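PDB 2F3O: pyruvate formate-lyase 2 from Archaeoglobus fulgidus, which is of unknown function but belongs to the glycyl radical enzymes related to pyruvate formate-lyase and glycerol dehydratase, and is probably a lyase. Local coordinates for residues I77-D91 with L111-I124. Numbering follows the deposited sequence.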
# COMPACT_ATOMS: atom_id res chain seq x y z
N ILE A 77 22.63 -17.74 30.15
CA ILE A 77 21.23 -17.98 30.49
C ILE A 77 20.33 -16.87 29.92
O ILE A 77 20.61 -15.68 30.10
CB ILE A 77 21.03 -18.08 32.01
CG1 ILE A 77 21.99 -19.09 32.63
CG2 ILE A 77 19.61 -18.46 32.38
CD1 ILE A 77 21.87 -19.14 34.13
N PHE A 78 19.25 -17.26 29.23
CA PHE A 78 18.29 -16.31 28.68
C PHE A 78 16.93 -16.59 29.30
O PHE A 78 16.14 -17.32 28.72
CB PHE A 78 18.23 -16.40 27.15
CG PHE A 78 19.47 -15.88 26.47
CD1 PHE A 78 20.58 -16.70 26.29
CD2 PHE A 78 19.55 -14.56 26.06
CE1 PHE A 78 21.73 -16.20 25.70
CE2 PHE A 78 20.70 -14.05 25.47
CZ PHE A 78 21.79 -14.86 25.30
N PRO A 79 16.65 -16.02 30.49
CA PRO A 79 15.39 -16.31 31.18
C PRO A 79 14.16 -15.73 30.48
O PRO A 79 13.04 -16.15 30.76
CB PRO A 79 15.58 -15.64 32.55
CG PRO A 79 16.54 -14.53 32.29
CD PRO A 79 17.48 -15.06 31.25
N GLU A 80 14.38 -14.78 29.57
CA GLU A 80 13.30 -14.21 28.78
C GLU A 80 12.84 -15.24 27.75
O GLU A 80 11.68 -15.25 27.32
CB GLU A 80 13.74 -12.88 28.13
CG GLU A 80 14.76 -12.99 27.00
CD GLU A 80 16.22 -12.84 27.44
OE1 GLU A 80 16.96 -12.10 26.75
OE2 GLU A 80 16.66 -13.45 28.45
N GLY A 81 13.74 -16.13 27.39
CA GLY A 81 13.41 -17.22 26.50
C GLY A 81 13.20 -18.50 27.28
O GLY A 81 12.14 -18.72 27.88
N VAL A 82 14.21 -19.36 27.28
CA VAL A 82 14.01 -20.70 27.80
C VAL A 82 14.98 -21.07 28.93
O VAL A 82 15.10 -22.24 29.33
CB VAL A 82 13.89 -21.73 26.61
CG1 VAL A 82 15.19 -22.51 26.35
CG2 VAL A 82 12.71 -22.64 26.82
N GLY A 83 15.62 -20.05 29.50
CA GLY A 83 16.58 -20.26 30.59
C GLY A 83 16.01 -20.72 31.92
O GLY A 83 16.75 -21.20 32.76
N LEU A 84 14.70 -20.59 32.12
CA LEU A 84 14.08 -21.07 33.35
C LEU A 84 13.92 -22.59 33.34
O LEU A 84 13.65 -23.19 34.39
CB LEU A 84 12.72 -20.42 33.63
CG LEU A 84 12.53 -18.95 34.01
CD1 LEU A 84 11.34 -18.79 34.96
CD2 LEU A 84 13.78 -18.32 34.62
N ARG A 85 14.06 -23.21 32.15
CA ARG A 85 14.05 -24.67 32.04
C ARG A 85 15.19 -25.23 32.87
O ARG A 85 15.00 -26.16 33.66
CB ARG A 85 14.26 -25.12 30.59
CG ARG A 85 13.03 -25.10 29.74
CD ARG A 85 13.13 -26.04 28.55
NE ARG A 85 11.84 -26.70 28.35
CZ ARG A 85 11.60 -28.00 28.56
NH1 ARG A 85 12.58 -28.81 28.91
NH2 ARG A 85 10.38 -28.49 28.37
N ILE A 86 16.36 -24.62 32.72
CA ILE A 86 17.56 -25.10 33.35
C ILE A 86 17.68 -24.78 34.85
O ILE A 86 18.39 -25.49 35.55
CB ILE A 86 18.82 -24.66 32.57
CG1 ILE A 86 19.86 -25.76 32.59
CG2 ILE A 86 19.40 -23.33 33.09
CD1 ILE A 86 21.17 -25.32 32.08
N ILE A 87 16.96 -23.77 35.35
CA ILE A 87 16.99 -23.44 36.79
C ILE A 87 16.27 -24.56 37.53
O ILE A 87 16.70 -25.00 38.58
CB ILE A 87 16.29 -22.11 37.15
CG1 ILE A 87 16.62 -21.01 36.15
CG2 ILE A 87 16.67 -21.65 38.54
CD1 ILE A 87 18.03 -20.58 36.14
N ASN A 88 15.21 -25.05 36.91
CA ASN A 88 14.43 -26.16 37.44
C ASN A 88 15.18 -27.49 37.61
O ASN A 88 14.62 -28.49 38.07
CB ASN A 88 13.20 -26.36 36.56
CG ASN A 88 12.05 -26.97 37.30
OD1 ASN A 88 11.44 -27.93 36.82
ND2 ASN A 88 11.77 -26.45 38.49
N GLU A 89 16.46 -27.52 37.22
CA GLU A 89 17.25 -28.74 37.29
C GLU A 89 18.67 -28.45 37.74
O GLU A 89 19.60 -29.16 37.33
CB GLU A 89 17.33 -29.39 35.92
CG GLU A 89 16.10 -30.14 35.49
CD GLU A 89 16.32 -30.85 34.19
OE1 GLU A 89 15.42 -31.60 33.76
OE2 GLU A 89 17.41 -30.67 33.60
N LEU A 90 18.84 -27.42 38.56
CA LEU A 90 20.17 -26.96 39.00
C LEU A 90 21.01 -28.03 39.70
O LEU A 90 22.24 -28.03 39.59
CB LEU A 90 20.04 -25.76 39.92
CG LEU A 90 20.06 -24.41 39.24
CD1 LEU A 90 20.25 -23.33 40.27
CD2 LEU A 90 21.18 -24.39 38.23
N ASP A 91 20.34 -28.93 40.41
CA ASP A 91 21.00 -29.99 41.15
C ASP A 91 21.72 -30.98 40.25
O ASP A 91 22.80 -31.45 40.59
CB ASP A 91 19.99 -30.73 42.03
CG ASP A 91 19.56 -29.91 43.23
OD1 ASP A 91 20.15 -28.83 43.47
OD2 ASP A 91 18.64 -30.35 43.94
N LEU A 111 19.76 -17.61 41.25
CA LEU A 111 18.87 -18.06 40.18
C LEU A 111 17.52 -18.46 40.72
O LEU A 111 16.50 -18.11 40.15
CB LEU A 111 19.49 -19.23 39.42
CG LEU A 111 20.71 -18.86 38.59
CD1 LEU A 111 21.30 -20.09 37.96
CD2 LEU A 111 20.34 -17.86 37.55
N ARG A 112 17.50 -19.17 41.84
CA ARG A 112 16.29 -19.83 42.34
C ARG A 112 15.29 -18.92 43.02
O ARG A 112 14.13 -19.27 43.12
CB ARG A 112 16.65 -20.96 43.30
CG ARG A 112 16.87 -22.28 42.63
CD ARG A 112 16.60 -23.39 43.62
NE ARG A 112 17.31 -24.62 43.30
CZ ARG A 112 18.57 -24.86 43.66
NH1 ARG A 112 19.27 -23.96 44.34
NH2 ARG A 112 19.14 -26.02 43.33
N GLU A 113 15.74 -17.77 43.50
CA GLU A 113 14.86 -16.91 44.28
C GLU A 113 15.01 -15.43 43.92
O GLU A 113 14.34 -14.56 44.48
CB GLU A 113 15.08 -17.14 45.77
CG GLU A 113 16.34 -16.48 46.29
CD GLU A 113 16.90 -17.19 47.50
OE1 GLU A 113 16.52 -18.36 47.74
OE2 GLU A 113 17.73 -16.56 48.19
N GLU A 114 15.86 -15.14 42.94
CA GLU A 114 15.92 -13.79 42.43
C GLU A 114 15.53 -13.76 40.93
O GLU A 114 14.67 -12.98 40.53
CB GLU A 114 17.30 -13.20 42.72
CG GLU A 114 17.50 -11.73 42.47
CD GLU A 114 18.84 -11.27 43.04
OE1 GLU A 114 19.61 -10.60 42.31
OE2 GLU A 114 19.12 -11.60 44.21
N ILE A 115 16.12 -14.66 40.13
CA ILE A 115 15.87 -14.71 38.68
C ILE A 115 14.55 -15.39 38.35
O ILE A 115 13.67 -14.77 37.78
CB ILE A 115 17.01 -15.43 37.94
CG1 ILE A 115 18.31 -14.67 38.10
CG2 ILE A 115 16.69 -15.58 36.47
CD1 ILE A 115 18.21 -13.19 37.83
N ALA A 116 14.41 -16.66 38.73
CA ALA A 116 13.20 -17.45 38.48
C ALA A 116 11.83 -16.91 38.97
O ALA A 116 10.83 -17.16 38.29
CB ALA A 116 13.39 -18.89 38.93
N PRO A 117 11.76 -16.22 40.14
CA PRO A 117 10.43 -15.66 40.36
C PRO A 117 10.12 -14.39 39.55
O PRO A 117 8.96 -14.11 39.32
CB PRO A 117 10.41 -15.36 41.88
CG PRO A 117 11.70 -15.87 42.43
CD PRO A 117 12.65 -15.93 41.27
N TYR A 118 11.14 -13.64 39.12
CA TYR A 118 10.90 -12.45 38.30
C TYR A 118 10.45 -12.81 36.88
O TYR A 118 9.44 -12.32 36.39
CB TYR A 118 12.14 -11.55 38.24
CG TYR A 118 11.94 -10.26 37.46
CD1 TYR A 118 11.27 -9.19 38.02
CD2 TYR A 118 12.43 -10.12 36.16
CE1 TYR A 118 11.09 -8.01 37.32
CE2 TYR A 118 12.25 -8.95 35.45
CZ TYR A 118 11.57 -7.89 36.03
OH TYR A 118 11.37 -6.73 35.33
N TRP A 119 11.21 -13.69 36.23
CA TRP A 119 10.96 -14.01 34.84
C TRP A 119 9.80 -14.97 34.60
O TRP A 119 9.31 -15.08 33.49
CB TRP A 119 12.24 -14.51 34.20
CG TRP A 119 13.15 -13.38 33.97
CD1 TRP A 119 14.24 -13.05 34.70
CD2 TRP A 119 13.01 -12.38 32.96
NE1 TRP A 119 14.81 -11.91 34.20
CE2 TRP A 119 14.07 -11.48 33.13
CE3 TRP A 119 12.10 -12.17 31.91
CZ2 TRP A 119 14.25 -10.38 32.30
CZ3 TRP A 119 12.28 -11.08 31.09
CH2 TRP A 119 13.34 -10.20 31.29
N GLN A 120 9.39 -15.67 35.65
CA GLN A 120 8.13 -16.40 35.65
C GLN A 120 7.08 -15.48 35.07
O GLN A 120 6.91 -14.35 35.56
CB GLN A 120 7.74 -16.72 37.09
CG GLN A 120 6.73 -17.82 37.24
CD GLN A 120 7.20 -19.12 36.62
OE1 GLN A 120 8.38 -19.51 36.75
NE2 GLN A 120 6.29 -19.81 35.94
N ARG A 121 6.42 -15.94 34.02
CA ARG A 121 5.37 -15.14 33.32
C ARG A 121 5.78 -13.73 32.75
O ARG A 121 4.96 -12.82 32.60
CB ARG A 121 4.01 -15.17 34.08
CG ARG A 121 3.83 -14.19 35.21
CD ARG A 121 2.65 -14.54 36.05
NE ARG A 121 2.65 -13.72 37.26
CZ ARG A 121 1.64 -13.64 38.12
NH1 ARG A 121 0.53 -14.35 37.90
NH2 ARG A 121 1.74 -12.86 39.20
N LYS A 122 7.06 -13.59 32.42
CA LYS A 122 7.54 -12.45 31.64
C LYS A 122 8.24 -12.95 30.38
O LYS A 122 8.96 -12.20 29.72
CB LYS A 122 8.52 -11.62 32.45
CG LYS A 122 7.88 -10.63 33.37
CD LYS A 122 8.92 -9.71 34.01
CE LYS A 122 8.30 -8.97 35.19
NZ LYS A 122 7.62 -9.88 36.18
N THR A 123 8.01 -14.22 30.06
CA THR A 123 8.72 -14.88 28.98
C THR A 123 7.96 -14.81 27.67
O THR A 123 6.79 -14.45 27.65
CB THR A 123 8.96 -16.39 29.26
OG1 THR A 123 7.71 -17.10 29.22
CG2 THR A 123 9.65 -16.63 30.58
N ILE A 124 8.64 -15.20 26.59
CA ILE A 124 8.03 -15.34 25.27
C ILE A 124 6.87 -16.32 25.34
O ILE A 124 5.79 -16.02 24.85
CB ILE A 124 9.08 -15.80 24.22
CG1 ILE A 124 10.19 -14.77 24.13
CG2 ILE A 124 8.45 -16.01 22.85
CD1 ILE A 124 11.25 -15.08 23.15
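The short, weakly bonded helix 83-87 runs roughly antiparallel to helix 111-119, which is kinked at P117; their axes approach to 10.4 Å at 144°. The turn F78-G81 accepts, at E80 O, a hydrogen bond from I124 N (3.1 Å), at the start of helix 124-128. T123, whose OG1 caps A126 N of that helix, lays its CG2 3.4 Å from P79 O. With CG anti to its carbonyl carbon (chi1 -74°), W119 swings its indole under P79, whose CG sits over the pyrrole face, 3.7 Å from that ring's centroid, while E80 CB lies near CZ3. Y118 CD2 lies over the rim of the opposite face, and W119 NE1 hydrogen-bonds T28 OG1, which should help to set the ring's rotation. Replacing W119 by alanine is likely to leave P79 without the ring it packs on and T28 OG1 without this donor. L84 CD2 reaches W119 CB and A116; the I87 and L111 side chains cross at about a right angle, and L111 CD2 meets I77 CD1 tip to tip. Extended R112 turns one guanidinium face to L90 CD1, and its NH2 forms a salt bridge with D91 OD1 (3.0 Å). A type I turn and a short helical turn thus pack on the end of helix 105-119 and the N-cap of helix 124-128, beside helix 22-34, in the pyruvate formate lyase-like region.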